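Local structure of apical membrane antigen AMA1 (Toxoplasma gondii ME49, 4YIV) at residues Arg26-His31 and Asp317-Cys322. The protein is an essential microneme protein that helps the parasite invade host cells as part of the moving junction between the two cells. Residues are numbered along the deposited sequence; the frame is centred on the assembly and turned at random.
Sequences RFNLTH and DQVPDC. With CO (cobalt (II) ion), chain I; NAG (2-acetamido-2-deoxy-beta-D-glucopyranose), chain B.
Phe27 meets Pro320 through its CB, which lies 3.8 Å from CG of the proline ring, while the aromatic ring itself leads off beyond the contact. Arg26 CG sits over the centre of one face of that ring, and Phe238 of strand 236-242 meets it edge-to-face. The imidazole of His31 has a water in plane at its edge, one of three that bind a cobalt ion together with His31 NE2 and Glu25. The carboxamide of Asn28 is the third flat group: Val319 CG1 packs 3.6 Å from Asn28 CG, and Val319 CG2 stands 3.7 Å from Asn28 OD1. With Asn28 CG anti to the backbone N (chi1 -168°), the amide is placed beside these two methyls, and its ND2 is directed to the sugar, where it is covalently joined to C1 of an N-acetylglucosamine, as expected of the N-glycosylation sequon Asn-Leu-Thr. The same methyl, Val319 CG1, also lies 3.4 Å from C8 of the sugar's acetamido group, so the valine touches both the asparagine stem and the sugar. The two loops, which belong to the ectodomain of AMA1, a family with PAN-type domains, join by apolar packing, the one following helix 18-25 and the other linking strand 311-316 to strand 322-326. Tyr300 of strand 300-305 lies against the side chains of Val319 and Pro320, its hydroxyl is hydrogen-bonded to Leu29 N, and Cys322 is disulfide-bonded to Cys246. Asn28 OD1 turns back on its own chain and accepts from His31 N in an Asx motif; at an N-H...O angle of 152° the bond is fairly straight, but the donor stands well above the carbonyl plane. A weak bond from Thr30 N to the same oxygen helps to fix the rotation of the amide.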
# COMPACT_ATOMS: atom_id res chain seq x y z
N ARG A 26 13.68 -2.77 -0.97
CA ARG A 26 12.29 -2.57 -1.35
C ARG A 26 11.33 -2.79 -0.19
O ARG A 26 10.16 -2.40 -0.27
CB ARG A 26 11.92 -3.47 -2.53
CG ARG A 26 11.75 -4.90 -2.19
CD ARG A 26 11.63 -5.77 -3.44
NE ARG A 26 12.65 -5.42 -4.43
CZ ARG A 26 12.73 -5.95 -5.65
NH1 ARG A 26 11.85 -6.88 -6.05
NH2 ARG A 26 13.70 -5.54 -6.46
N PHE A 27 11.82 -3.41 0.88
CA PHE A 27 10.96 -3.72 2.01
C PHE A 27 10.99 -2.65 3.08
O PHE A 27 10.27 -2.75 4.07
CB PHE A 27 11.34 -5.05 2.61
CG PHE A 27 11.13 -6.20 1.66
CD1 PHE A 27 9.86 -6.52 1.24
CD2 PHE A 27 12.21 -6.91 1.15
CE1 PHE A 27 9.65 -7.56 0.35
CE2 PHE A 27 12.01 -7.95 0.27
CZ PHE A 27 10.74 -8.28 -0.13
N ASN A 28 11.82 -1.64 2.91
CA ASN A 28 11.94 -0.57 3.89
C ASN A 28 10.97 0.55 3.63
O ASN A 28 11.28 1.48 2.98
CB ASN A 28 13.38 -0.05 4.01
CG ASN A 28 13.57 0.85 5.22
OD1 ASN A 28 12.61 1.34 5.78
ND2 ASN A 28 14.81 1.04 5.64
N LEU A 29 9.78 0.42 4.16
CA LEU A 29 8.75 1.41 3.94
C LEU A 29 9.01 2.73 4.66
O LEU A 29 8.44 3.77 4.32
CB LEU A 29 7.40 0.85 4.38
CG LEU A 29 6.94 -0.31 3.50
CD1 LEU A 29 5.85 -1.17 4.16
CD2 LEU A 29 6.43 0.26 2.13
N THR A 30 9.88 2.73 5.65
CA THR A 30 10.24 4.01 6.26
C THR A 30 11.09 4.88 5.31
O THR A 30 10.98 6.10 5.26
CB THR A 30 11.03 3.80 7.58
OG1 THR A 30 10.31 2.91 8.43
CG2 THR A 30 11.21 5.13 8.27
N HIS A 31 11.97 4.17 4.60
CA HIS A 31 12.93 4.73 3.67
C HIS A 31 12.30 5.33 2.41
O HIS A 31 12.52 6.47 2.06
CB HIS A 31 13.98 3.66 3.29
CG HIS A 31 15.09 4.17 2.43
ND1 HIS A 31 15.60 5.45 2.55
CD2 HIS A 31 15.83 3.57 1.46
CE1 HIS A 31 16.57 5.62 1.67
NE2 HIS A 31 16.73 4.49 1.00
N ASP A 317 7.01 -4.57 13.50
CA ASP A 317 7.34 -3.25 12.97
C ASP A 317 8.82 -3.13 12.63
O ASP A 317 9.30 -2.06 12.26
CB ASP A 317 6.93 -2.13 13.94
CG ASP A 317 7.66 -2.21 15.29
OD1 ASP A 317 8.52 -3.10 15.46
OD2 ASP A 317 7.37 -1.36 16.18
N GLN A 318 9.54 -4.24 12.75
CA GLN A 318 10.97 -4.26 12.39
C GLN A 318 11.18 -4.43 10.88
O GLN A 318 10.81 -5.46 10.29
CB GLN A 318 11.67 -5.40 13.14
CG GLN A 318 11.69 -5.22 14.67
CD GLN A 318 12.59 -4.06 15.11
OE1 GLN A 318 12.15 -3.18 15.85
NE2 GLN A 318 13.85 -4.07 14.66
N VAL A 319 11.75 -3.41 10.26
CA VAL A 319 12.09 -3.47 8.84
C VAL A 319 13.00 -4.68 8.62
O VAL A 319 14.02 -4.82 9.30
CB VAL A 319 12.77 -2.19 8.37
CG1 VAL A 319 13.26 -2.32 6.93
CG2 VAL A 319 11.81 -1.01 8.48
N PRO A 320 12.63 -5.58 7.70
CA PRO A 320 13.53 -6.73 7.53
C PRO A 320 14.88 -6.36 6.88
O PRO A 320 15.00 -5.48 6.01
CB PRO A 320 12.71 -7.66 6.62
CG PRO A 320 11.74 -6.83 5.95
CD PRO A 320 11.43 -5.67 6.86
N ASP A 321 15.93 -7.04 7.34
CA ASP A 321 17.24 -6.86 6.73
C ASP A 321 17.87 -8.21 6.42
O ASP A 321 19.02 -8.28 5.98
CB ASP A 321 18.16 -5.98 7.61
CG ASP A 321 18.53 -6.62 8.94
OD1 ASP A 321 18.28 -7.83 9.16
OD2 ASP A 321 19.09 -5.88 9.77
N CYS A 322 17.10 -9.28 6.60
CA CYS A 322 17.48 -10.59 6.11
C CYS A 322 16.22 -11.44 5.95
O CYS A 322 15.10 -11.02 6.28
CB CYS A 322 18.50 -11.27 7.04
SG CYS A 322 17.93 -11.55 8.76
CO CO I . 17.04 3.86 -0.56
C1 NAG B . 15.26 1.71 6.88
C2 NAG B . 16.55 1.38 7.63
C3 NAG B . 16.81 2.38 8.75
C4 NAG B . 16.75 3.80 8.20
C5 NAG B . 15.43 4.02 7.48
C6 NAG B . 15.35 5.43 6.91
C7 NAG B . 16.73 -1.03 7.43
C8 NAG B . 16.48 -2.36 8.08
N2 NAG B . 16.47 0.04 8.18
O3 NAG B . 18.11 2.14 9.31
O4 NAG B . 16.89 4.74 9.27
O5 NAG B . 15.26 3.07 6.43
O6 NAG B . 16.31 5.57 5.86
O7 NAG B . 17.15 -0.94 6.29
O HOH W 1 19.21 3.45 0.59
O HOH W 2 18.47 5.38 -0.72
O HOH W 3 16.31 5.18 -2.07